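Local structure of hydrolase, alpha/beta hydrolase FOLD family (Staphylococcus aureus, 2XMZ) at residues 70-73 with 74-78; 143-146 with 147-151; 162-165 with 166-170; 257-260 with 261-265. The protein probably catalyses the elimination of pyruvate that yields 2-succinyl-6-hydroxy-2,4-cyclohexadiene-1-carboxylate, a step in menaquinone biosynthesis, using an alpha/beta hydrolase fold. All coordinates share one frame; numbering follows the deposited sequence. Where two conformers were deposited one is given.

Contact 1: 70-73 with 74-78; sequences TTLL and DRILD
Leu-73 and Leu-77 sit one turn apart on the buried side of helix 66-77, one of the helices flanking the central sheet of the alpha/beta hydrolase fold. Their link is chiefly through the backbone: Leu-77 N reaches Leu-73 O at 2.8 Å in an almost straight bond (173°). The side chains turn into the interior, Leu-73 onto Val-96 and both onto Tyr-100 of helix 92-103. Beside them, Leu-72 and Ile-76 run alongside each other and point the same way, with Leu-72 CD2 4.0 Å from Ile-76 CD1, and both rest on Ile-48 of strand 44-48. The backbone bond of this pair, Ile-76 N to Leu-72 O, is long and weak at 3.4 Å.

Asp-74 marks the border. Its N is 2.7 Å from Thr-70 O, and chi1 of -73° folds the carboxylate back beside its own N, where OD2 comes within 3.8 Å of the Thr-70 methyl CG2. Tyr-100 OH binds OD1 and His-105 ND1 binds OD2, so both carboxylate oxygens are gripped and the group's rotation is fixed.

The solvent side is looser. Arg-75 N bonds Thr-71 O, and the arginine chain, extended from CG to NE, runs back past Thr-71. The threonine hydroxyl OG1 is turned to Asp-67 O, while its methyl CG2 lies over one face of the guanidinium, off centre, 3.4 Å from Arg-75 NE.

Contact 2: 143-146 with 147-151; sequences AGIE and LFVND
Glu-146 and Asn-150 are brought to a shared water by different first torsions. Glu-146 has chi1 of -171° and runs out extended, whereas chi1 of -70° folds Asn-150 back beside its own N, with its CG 3.2 Å from Glu-146 O. The carboxylate and amide planes end up 85° apart and do not bond directly. A water spans them instead, donating to Glu-146 OE2 at 2.6 Å and accepting from Asn-150 ND2. The other end of the amide, OD1, is held by Arg-173 of helix 166-177, so both polar atoms of the asparagine side chain have partners and the amide cannot easily flip.

On the inner side Ile-145 crosses Val-149 at a slant, CG1 to CG2 4.0 Å, and Val-149 N bonds Ile-145 O at 2.9 Å. Val-149 also leans on helix 166-177, and Phe-148 carries its ring away to Arg-136, Leu-140 and Leu-26.

At the start of the helix a second water serves the first-turn N-H of Leu-147, linking it to Ala-143 O: it donates to Ala-143 O at 3.0 Å and accepts from Leu-147 N at 2.8 Å. Leu-147 CD1 lies 4.1 Å from Ala-143 CB nearby. Between the two helices, Gly-144 takes a positive phi, closing helix 123-143 and serving as N-cap of helix 145-152: a tight helix-to-helix junction in the helical lid inserted into the alpha/beta hydrolase fold.

Contact 3: 162-165 with 166-170; sequences LELP and VEIQH
Gln-169 and Leu-164 make the strongest side-chain hydrogen bond here: NE2 donates to Leu-164 O at 2.7 Å. The oxygen lies close to the amide plane of the glutamine, but the approach to the carbonyl is from above, 37° out of its plane. The same nitrogen adds a weak bond to Leu-162 O at 3.4 Å, so one amide bridges two carbonyls of the incoming loop. The chain gets there extended beyond CG, after chi1 of -60° has set CG beside the backbone N. Two backbone bonds converge on Pro-165 O: Gln-169 N at 3.1 Å, a regular helical bond lying in the carbonyl plane, and Ile-168 N, which is weak because of its poor angle.

The apolar contacts gather round Ile-168, whose two branches divide the work. CG2 meets Leu-164 CD1 at 3.6 Å, the side chains crossing at about a right angle, while CD1 lies alongside the proline ring, 4.0 Å from Pro-165 CG. Val-249 of helix 247-250 touches both Leu-164 and Ile-168.

A third kind of contact is polar against apolar. Glu-167, bent at chi2, curls its carboxylate back against the proline, OE2 lying 3.2 Å from Pro-165 CB.

Together these make a surface helix start: Pro-165 at the N-cap of helix 166-177, with a glutamine in the first turn reaching back to tie down the loop, within the helical lid of an alpha/beta hydrolase.

Contact 4: 257-260 with 261-265; sequences TMIL and GFLKE
Lys-264 N and Leu-260 O form the shortest of four successive i to i+4 backbone hydrogen bonds, at 2.7 Å, in helix 252-266, the C-terminal helix of the alpha/beta hydrolase fold. Next to it Leu-263 N meets Ile-259 O at 2.8 Å; this is the straightest of the four (170°). Gly-261 N to Thr-257 O (3.0 Å) and Phe-262 N to Met-258 O (3.1 Å) complete a full turn without a break. The Thr-257 hydroxyl OG1 bonds back to Asp-253 O, one turn earlier.

Beyond the backbone, the side chains divide by the face they occupy. Ile-259, Phe-262 and Leu-263 are buried. In Phe-262, chi1 of 171° sets CG anti to the backbone N and carries the ring out against strands 110-114 and 210-215, touching Ile-112, Leu-211 and Pro-209, while Ile-259 O of the preceding turn lies at the ring's edge, near its plane. Ile-259 presses on the same two strands and also on Phe-39 of helix 36-40. Leu-260 borders this face, leaning on Phe-39 and Tyr-43, whereas Lys-264 lies on the exposed side.

Within the helix the main side-chain contact joins Ile-259 and Leu-263, which lie alongside each other and point the same way; Leu-263 also touches Tyr-43. Leu-263 CG lies 3.2 Å from Ile-259 O, the oxygen its own N binds, and the Ile-259 methyl CG2 meets Leu-263 CD1 at 3.8 Å.

In the fold
Contacts 1 and 4 belong to helices that clothe the central sheet, one resting on strand 44-48 and the other on 110-114 and 210-215; each has a buried aliphatic face and a solvent side, and their centres are about 25 Å apart. Contacts 2 and 3 belong to the lid, on successive helices, their nearest atoms about 8 Å apart, with Arg-173 of the second helix reaching Asn-150 on the first. Contact 3 is a surface contact; the other three are partly buried. The sheet-side pair lies within helices, dominated by backbone bonds and aliphatic packing, save for the doubly held Asp-74 carboxylate; the lid pair are helix starts, where waters or a glutamine amide supply polar links.

Contact 1: 70-73 with 74-78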
loop_
_atom_site.group_PDB
_atom_site.type_symbol
_atom_site.label_atom_id
_atom_site.label_comp_id
_atom_site.label_asym_id
_atom_site.label_seq_id
_atom_site.Cartn_x
_atom_site.Cartn_y
_atom_site.Cartn_z
ATOM N N THR A 70 0.350 11.799 -6.290
ATOM C CA THR A 70 -0.459 12.716 -5.461
ATOM C C THR A 70 -1.549 13.389 -6.273
ATOM O O THR A 70 -2.697 13.458 -5.820
ATOM C CB THR A 70 0.431 13.754 -4.795
ATOM O OG1 THR A 70 1.298 13.052 -3.919
ATOM C CG2 THR A 70 -0.397 14.813 -3.978
ATOM N N THR A 71 -1.198 13.885 -7.465
ATOM C CA THR A 71 -2.193 14.480 -8.350
ATOM C C THR A 71 -3.268 13.486 -8.737
ATOM O O THR A 71 -4.454 13.792 -8.730
ATOM C CB THR A 71 -1.549 15.064 -9.613
ATOM O OG1 THR A 71 -0.727 16.166 -9.227
ATOM C CG2 THR A 71 -2.617 15.556 -10.607
ATOM N N LEU A 72 -2.830 12.295 -9.107
ATOM C CA LEU A 72 -3.715 11.198 -9.402
ATOM C C LEU A 72 -4.734 11.002 -8.291
ATOM O O LEU A 72 -5.956 10.917 -8.542
ATOM C CB LEU A 72 -2.859 9.938 -9.554
ATOM C CG LEU A 72 -3.419 8.638 -10.089
ATOM C CD1 LEU A 72 -2.230 7.822 -10.634
ATOM C CD2 LEU A 72 -4.183 7.852 -8.990
ATOM N N LEU A 73 -4.230 10.927 -7.065
ATOM C CA LEU A 73 -5.089 10.720 -5.911
ATOM C C LEU A 73 -5.950 11.947 -5.602
ATOM O O LEU A 73 -7.119 11.794 -5.262
ATOM C CB LEU A 73 -4.284 10.305 -4.675
ATOM C CG LEU A 73 -3.430 9.037 -4.722
ATOM C CD1 LEU A 73 -2.911 8.732 -3.295
ATOM C CD2 LEU A 73 -4.183 7.837 -5.278
ATOM N N ASP A 74 -5.381 13.150 -5.715
ATOM C CA ASP A 74 -6.153 14.401 -5.536
ATOM C C ASP A 74 -7.438 14.361 -6.387
ATOM O O ASP A 74 -8.533 14.698 -5.927
ATOM C CB ASP A 74 -5.337 15.630 -5.973
ATOM C CG ASP A 74 -4.206 16.001 -5.009
ATOM O OD1 ASP A 74 -4.178 15.625 -3.805
ATOM O OD2 ASP A 74 -3.326 16.742 -5.476
ATOM N N ARG A 75 -7.279 13.910 -7.624
ATOM C CA ARG A 75 -8.344 13.905 -8.606
ATOM C C ARG A 75 -9.444 12.944 -8.240
ATOM O O ARG A 75 -10.618 13.231 -8.460
ATOM C CB ARG A 75 -7.782 13.589 -9.990
ATOM C CG ARG A 75 -7.007 14.748 -10.557
ATOM C CD ARG A 75 -6.301 14.340 -11.825
ATOM N NE ARG A 75 -5.554 15.448 -12.404
ATOM C CZ ARG A 75 -4.836 15.356 -13.518
ATOM N NH1 ARG A 75 -4.792 14.213 -14.184
ATOM N NH2 ARG A 75 -4.176 16.403 -13.971
ATOM N N ILE A 76 -9.070 11.812 -7.664
ATOM C CA ILE A 76 -10.076 10.856 -7.225
ATOM C C ILE A 76 -10.749 11.378 -5.980
ATOM O O ILE A 76 -11.984 11.479 -5.926
ATOM C CB ILE A 76 -9.466 9.474 -6.926
ATOM C CG1 ILE A 76 -9.132 8.780 -8.248
ATOM C CG2 ILE A 76 -10.457 8.644 -6.095
ATOM C CD1 ILE A 76 -8.084 7.667 -8.127
ATOM N N LEU A 77 -9.919 11.724 -4.988
ATOM C CA LEU A 77 -10.411 12.113 -3.670
ATOM C C LEU A 77 -11.236 13.390 -3.636
ATOM O O LEU A 77 -12.082 13.549 -2.761
ATOM C CB LEU A 77 -9.259 12.160 -2.659
ATOM C CG LEU A 77 -8.580 10.786 -2.481
ATOM C CD1 LEU A 77 -7.422 10.889 -1.511
ATOM C CD2 LEU A 77 -9.584 9.695 -2.027
ATOM N N ASP A 78 -10.992 14.288 -4.587
ATOM C CA ASP A 78 -11.735 15.534 -4.682
ATOM C C ASP A 78 -13.255 15.293 -4.749
ATOM O O ASP A 78 -14.031 16.076 -4.219
ATOM C CB ASP A 78 -11.277 16.355 -5.891
ATOM C CG ASP A 78 -11.910 17.723 -5.928
ATOM O OD1 ASP A 78 -11.408 18.619 -5.222
ATOM O OD2 ASP A 78 -12.928 17.897 -6.629
#

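Contact 2: 143-146 with 147-151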
loop_
_atom_site.group_PDB
_atom_site.type_symbol
_atom_site.label_atom_id
_atom_site.label_comp_id
_atom_site.label_asym_id
_atom_site.label_seq_id
_atom_site.Cartn_x
_atom_site.Cartn_y
_atom_site.Cartn_z
ATOM N N ALA A 143 13.900 -9.989 -19.049
ATOM C CA ALA A 143 13.571 -11.402 -18.808
ATOM C C ALA A 143 12.071 -11.723 -18.640
ATOM O O ALA A 143 11.677 -12.896 -18.675
ATOM C CB ALA A 143 14.395 -11.961 -17.639
ATOM N N GLY A 144 11.245 -10.697 -18.457
ATOM C CA GLY A 144 9.783 -10.873 -18.431
ATOM C C GLY A 144 9.174 -11.091 -17.055
ATOM O O GLY A 144 9.886 -11.148 -16.050
ATOM N N ILE A 145 7.851 -11.245 -17.004
ATOM C CA ILE A 145 7.152 -11.275 -15.713
ATOM C C ILE A 145 7.388 -12.587 -14.969
ATOM O O ILE A 145 7.705 -12.567 -13.785
ATOM C CB ILE A 145 5.622 -10.952 -15.832
ATOM C CG1 ILE A 145 5.020 -10.622 -14.459
ATOM C CG2 ILE A 145 4.839 -12.093 -16.499
ATOM C CD1 ILE A 145 5.677 -9.452 -13.762
ATOM N N GLU A 146 7.276 -13.713 -15.672
ATOM C CA GLU A 146 7.300 -15.020 -15.029
ATOM C C GLU A 146 8.595 -15.269 -14.248
ATOM O O GLU A 146 8.552 -15.653 -13.080
ATOM C CB GLU A 146 7.020 -16.151 -16.035
ATOM C CG GLU A 146 6.810 -17.521 -15.371
ATOM C CD GLU A 146 6.288 -18.577 -16.330
ATOM O OE1 GLU A 146 5.674 -18.204 -17.352
ATOM O OE2 GLU A 146 6.496 -19.781 -16.069
ATOM N N LEU A 147 9.737 -15.018 -14.883
ATOM C CA LEU A 147 11.033 -15.265 -14.253
ATOM C C LEU A 147 11.234 -14.325 -13.053
ATOM O O LEU A 147 11.734 -14.731 -12.007
ATOM C CB LEU A 147 12.171 -15.160 -15.281
ATOM C CG LEU A 147 12.173 -16.216 -16.419
ATOM C CD1 LEU A 147 13.121 -15.829 -17.550
ATOM C CD2 LEU A 147 12.454 -17.661 -15.958
ATOM N N PHE A 148 10.800 -13.079 -13.201
ATOM C CA PHE A 148 10.853 -12.130 -12.087
ATOM C C PHE A 148 10.055 -12.603 -10.883
ATOM O O PHE A 148 10.558 -12.581 -9.753
ATOM C CB PHE A 148 10.398 -10.735 -12.525
ATOM C CG PHE A 148 10.568 -9.705 -11.462
ATOM C CD1 PHE A 148 11.794 -9.059 -11.286
ATOM C CD2 PHE A 148 9.512 -9.401 -10.605
ATOM C CE1 PHE A 148 11.959 -8.123 -10.288
ATOM C CE2 PHE A 148 9.671 -8.458 -9.599
ATOM C CZ PHE A 148 10.900 -7.815 -9.446
ATOM N N VAL A 149 8.810 -13.024 -11.126
ATOM C CA VAL A 149 7.910 -13.511 -10.070
ATOM C C VAL A 149 8.492 -14.760 -9.394
ATOM O O VAL A 149 8.428 -14.892 -8.173
ATOM C CB VAL A 149 6.476 -13.789 -10.609
ATOM C CG1 VAL A 149 5.603 -14.469 -9.558
ATOM C CG2 VAL A 149 5.796 -12.488 -11.046
ATOM N N ASN A 150 9.078 -15.661 -10.185
ATOM C CA ASN A 150 9.737 -16.836 -9.623
ATOM C C ASN A 150 10.794 -16.456 -8.573
ATOM O O ASN A 150 10.816 -17.023 -7.469
ATOM C CB ASN A 150 10.313 -17.716 -10.739
ATOM C CG ASN A 150 9.228 -18.406 -11.551
ATOM O OD1 ASN A 150 8.063 -18.467 -11.143
ATOM N ND2 ASN A 150 9.608 -18.939 -12.702
ATOM N N ASP A 151 11.628 -15.466 -8.906
ATOM C CA ASP A 151 12.650 -14.961 -7.989
ATOM C C ASP A 151 12.024 -14.150 -6.836
ATOM O O ASP A 151 12.446 -14.286 -5.690
ATOM C CB ASP A 151 13.686 -14.110 -8.738
ATOM C CG ASP A 151 14.617 -14.934 -9.619
ATOM O OD1 ASP A 151 14.452 -16.174 -9.738
ATOM O OD2 ASP A 151 15.541 -14.325 -10.201
HETATM O O HOH W 1 9.513 -14.719 -17.636
HETATM O O HOH W 2 8.178 -20.553 -14.178
#

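Contact 3: 162-165 with 166-170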
loop_
_atom_site.group_PDB
_atom_site.type_symbol
_atom_site.label_atom_id
_atom_site.label_comp_id
_atom_site.label_asym_id
_atom_site.label_seq_id
_atom_site.Cartn_x
_atom_site.Cartn_y
_atom_site.Cartn_z
ATOM N N LEU A 162 5.035 -19.115 2.039
ATOM C CA LEU A 162 5.247 -20.505 1.619
ATOM C C LEU A 162 4.409 -21.462 2.468
ATOM O O LEU A 162 4.227 -22.638 2.126
ATOM C CB LEU A 162 6.731 -20.881 1.701
ATOM C CG LEU A 162 7.704 -20.046 0.868
ATOM C CD1 LEU A 162 9.114 -20.178 1.441
ATOM C CD2 LEU A 162 7.670 -20.430 -0.623
ATOM N N GLU A 163 3.885 -20.918 3.559
ATOM C CA GLU A 163 3.045 -21.647 4.487
ATOM C C GLU A 163 1.538 -21.458 4.234
ATOM O O GLU A 163 0.714 -22.111 4.879
ATOM C CB GLU A 163 3.402 -21.238 5.926
ATOM C CG GLU A 163 4.695 -21.871 6.444
ATOM C CD GLU A 163 4.530 -23.345 6.737
ATOM O OE1 GLU A 163 4.538 -24.167 5.786
ATOM O OE2 GLU A 163 4.391 -23.686 7.932
ATOM N N LEU A 164 1.183 -20.575 3.306
ATOM C CA LEU A 164 -0.224 -20.281 3.020
ATOM C C LEU A 164 -0.920 -21.426 2.297
ATOM O O LEU A 164 -0.246 -22.281 1.716
ATOM C CB LEU A 164 -0.351 -18.977 2.219
ATOM C CG LEU A 164 -0.050 -17.732 3.056
ATOM C CD1 LEU A 164 0.043 -16.490 2.197
ATOM C CD2 LEU A 164 -1.042 -17.551 4.222
ATOM N N PRO A 165 -2.271 -21.462 2.347
ATOM C CA PRO A 165 -2.972 -22.502 1.615
ATOM C C PRO A 165 -2.690 -22.321 0.128
ATOM O O PRO A 165 -2.548 -21.191 -0.340
ATOM C CB PRO A 165 -4.452 -22.225 1.921
ATOM C CG PRO A 165 -4.444 -21.408 3.166
ATOM C CD PRO A 165 -3.215 -20.553 3.024
ATOM N N VAL A 166 -2.601 -23.435 -0.594
ATOM C CA VAL A 166 -2.209 -23.413 -2.008
ATOM C C VAL A 166 -3.058 -22.464 -2.882
ATOM O O VAL A 166 -2.524 -21.830 -3.798
ATOM C CB VAL A 166 -2.073 -24.855 -2.581
ATOM C CG1 VAL A 166 -3.409 -25.614 -2.546
ATOM C CG2 VAL A 166 -1.484 -24.828 -3.978
ATOM N N GLU A 167 -4.349 -22.324 -2.559
ATOM C CA GLU A 167 -5.247 -21.410 -3.284
ATOM C C GLU A 167 -4.752 -19.985 -3.173
ATOM O O GLU A 167 -4.773 -19.231 -4.146
ATOM C CB GLU A 167 -6.674 -21.395 -2.720
ATOM C CG GLU A 167 -7.175 -22.652 -2.139
ATOM C CD GLU A 167 -6.764 -22.858 -0.718
ATOM O OE1 GLU A 167 -7.346 -22.206 0.180
ATOM O OE2 GLU A 167 -5.869 -23.700 -0.512
ATOM N N ILE A 168 -4.371 -19.609 -1.954
ATOM C CA ILE A 168 -3.913 -18.263 -1.675
ATOM C C ILE A 168 -2.608 -18.015 -2.424
ATOM O O ILE A 168 -2.454 -16.982 -3.074
ATOM C CB ILE A 168 -3.824 -17.972 -0.138
ATOM C CG1 ILE A 168 -5.195 -17.543 0.418
ATOM C CG2 ILE A 168 -2.877 -16.840 0.149
ATOM C CD1 ILE A 168 -6.128 -18.658 0.805
ATOM N N GLN A 169 -1.689 -18.973 -2.375
ATOM C CA GLN A 169 -0.418 -18.809 -3.081
ATOM C C GLN A 169 -0.644 -18.681 -4.603
ATOM O O GLN A 169 -0.039 -17.823 -5.242
ATOM C CB GLN A 169 0.576 -19.922 -2.726
ATOM C CG GLN A 169 0.926 -19.980 -1.230
ATOM C CD GLN A 169 2.070 -20.929 -0.913
ATOM O OE1 GLN A 169 3.191 -20.753 -1.392
ATOM N NE2 GLN A 169 1.801 -21.919 -0.074
ATOM N N HIS A 170 -1.544 -19.500 -5.151
ATOM C CA HIS A 170 -2.026 -19.365 -6.533
ATOM C C HIS A 170 -2.542 -17.958 -6.865
ATOM O O HIS A 170 -2.096 -17.363 -7.853
ATOM C CB HIS A 170 -3.110 -20.414 -6.826
ATOM C CG HIS A 170 -3.752 -20.280 -8.176
ATOM N ND1 HIS A 170 -3.218 -20.848 -9.315
ATOM C CD2 HIS A 170 -4.907 -19.683 -8.563
ATOM C CE1 HIS A 170 -3.999 -20.584 -10.346
ATOM N NE2 HIS A 170 -5.034 -19.883 -9.916
#

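Contact 4: 257-260 with 261-265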
loop_
_atom_site.group_PDB
_atom_site.type_symbol
_atom_site.label_atom_id
_atom_site.label_comp_id
_atom_site.label_asym_id
_atom_site.label_seq_id
_atom_site.Cartn_x
_atom_site.Cartn_y
_atom_site.Cartn_z
ATOM N N THR A 257 -10.796 -7.202 11.465
ATOM C CA THR A 257 -11.197 -6.838 12.824
ATOM C C THR A 257 -10.441 -5.600 13.310
ATOM O O THR A 257 -11.054 -4.691 13.871
ATOM C CB THR A 257 -10.949 -8.000 13.789
ATOM O OG1 THR A 257 -11.665 -9.149 13.327
ATOM C CG2 THR A 257 -11.398 -7.649 15.214
ATOM N N MET A 258 -9.123 -5.570 13.083
ATOM C CA MET A 258 -8.308 -4.415 13.471
ATOM C C MET A 258 -8.755 -3.136 12.772
ATOM O O MET A 258 -8.815 -2.080 13.396
ATOM C CB MET A 258 -6.810 -4.645 13.237
ATOM C CG MET A 258 -6.114 -5.670 14.150
ATOM S SD MET A 258 -6.245 -5.414 15.939
ATOM C CE MET A 258 -7.778 -6.283 16.322
ATOM N N ILE A 259 -9.094 -3.229 11.492
ATOM C CA ILE A 259 -9.478 -2.037 10.725
ATOM C C ILE A 259 -10.833 -1.514 11.211
ATOM O O ILE A 259 -10.977 -0.326 11.513
ATOM C CB ILE A 259 -9.562 -2.324 9.220
ATOM C CG1 ILE A 259 -8.270 -2.977 8.705
ATOM C CG2 ILE A 259 -9.875 -1.039 8.435
ATOM C CD1 ILE A 259 -7.069 -2.087 8.704
ATOM N N LEU A 260 -11.806 -2.419 11.289
ATOM C CA LEU A 260 -13.158 -2.086 11.715
ATOM C C LEU A 260 -13.169 -1.452 13.105
ATOM O O LEU A 260 -13.884 -0.486 13.327
ATOM C CB LEU A 260 -14.057 -3.321 11.680
ATOM C CG LEU A 260 -14.446 -3.889 10.309
ATOM C CD1 LEU A 260 -15.059 -5.294 10.473
ATOM C CD2 LEU A 260 -15.423 -2.987 9.571
ATOM N N GLY A 261 -12.346 -1.981 14.012
ATOM C CA GLY A 261 -12.267 -1.490 15.387
ATOM C C GLY A 261 -11.656 -0.098 15.469
ATOM O O GLY A 261 -12.113 0.743 16.258
ATOM N N PHE A 262 -10.616 0.136 14.668
ATOM C CA PHE A 262 -10.007 1.464 14.523
ATOM C C PHE A 262 -11.045 2.419 13.955
ATOM O O PHE A 262 -11.360 3.441 14.575
ATOM C CB PHE A 262 -8.785 1.391 13.589
ATOM C CG PHE A 262 -8.206 2.745 13.186
ATOM C CD1 PHE A 262 -7.485 3.523 14.101
ATOM C CD2 PHE A 262 -8.367 3.224 11.886
ATOM C CE1 PHE A 262 -6.924 4.772 13.707
ATOM C CE2 PHE A 262 -7.825 4.468 11.480
ATOM C CZ PHE A 262 -7.086 5.236 12.397
ATOM N N LEU A 263 -11.599 2.063 12.797
ATOM C CA LEU A 263 -12.682 2.840 12.187
ATOM C C LEU A 263 -13.837 3.104 13.156
ATOM O O LEU A 263 -14.383 4.198 13.161
ATOM C CB LEU A 263 -13.199 2.192 10.896
ATOM C CG LEU A 263 -12.222 2.036 9.716
ATOM C CD1 LEU A 263 -12.883 1.275 8.579
ATOM C CD2 LEU A 263 -11.673 3.375 9.211
ATOM N N LYS A 264 -14.194 2.103 13.963
ATOM C CA LYS A 264 -15.231 2.242 15.003
ATOM C C LYS A 264 -14.835 3.351 15.992
ATOM O O LYS A 264 -15.621 4.267 16.252
ATOM C CB LYS A 264 -15.423 0.914 15.767
ATOM C CG LYS A 264 -16.878 0.427 15.979
ATOM C CD LYS A 264 -17.787 1.464 16.602
ATOM C CE LYS A 264 -19.190 0.905 16.853
ATOM N NZ LYS A 264 -19.220 -0.130 17.931
ATOM N N GLU A 265 -13.606 3.264 16.509
ATOM C CA GLU A 265 -13.079 4.205 17.505
ATOM C C GLU A 265 -13.005 5.636 17.003
ATOM O O GLU A 265 -13.177 6.576 17.774
ATOM C CB GLU A 265 -11.698 3.769 17.987
ATOM C CG GLU A 265 -11.733 2.575 18.902
ATOM C CD GLU A 265 -10.407 1.848 18.983
ATOM O OE1 GLU A 265 -9.510 2.118 18.155
ATOM O OE2 GLU A 265 -10.270 0.991 19.884
#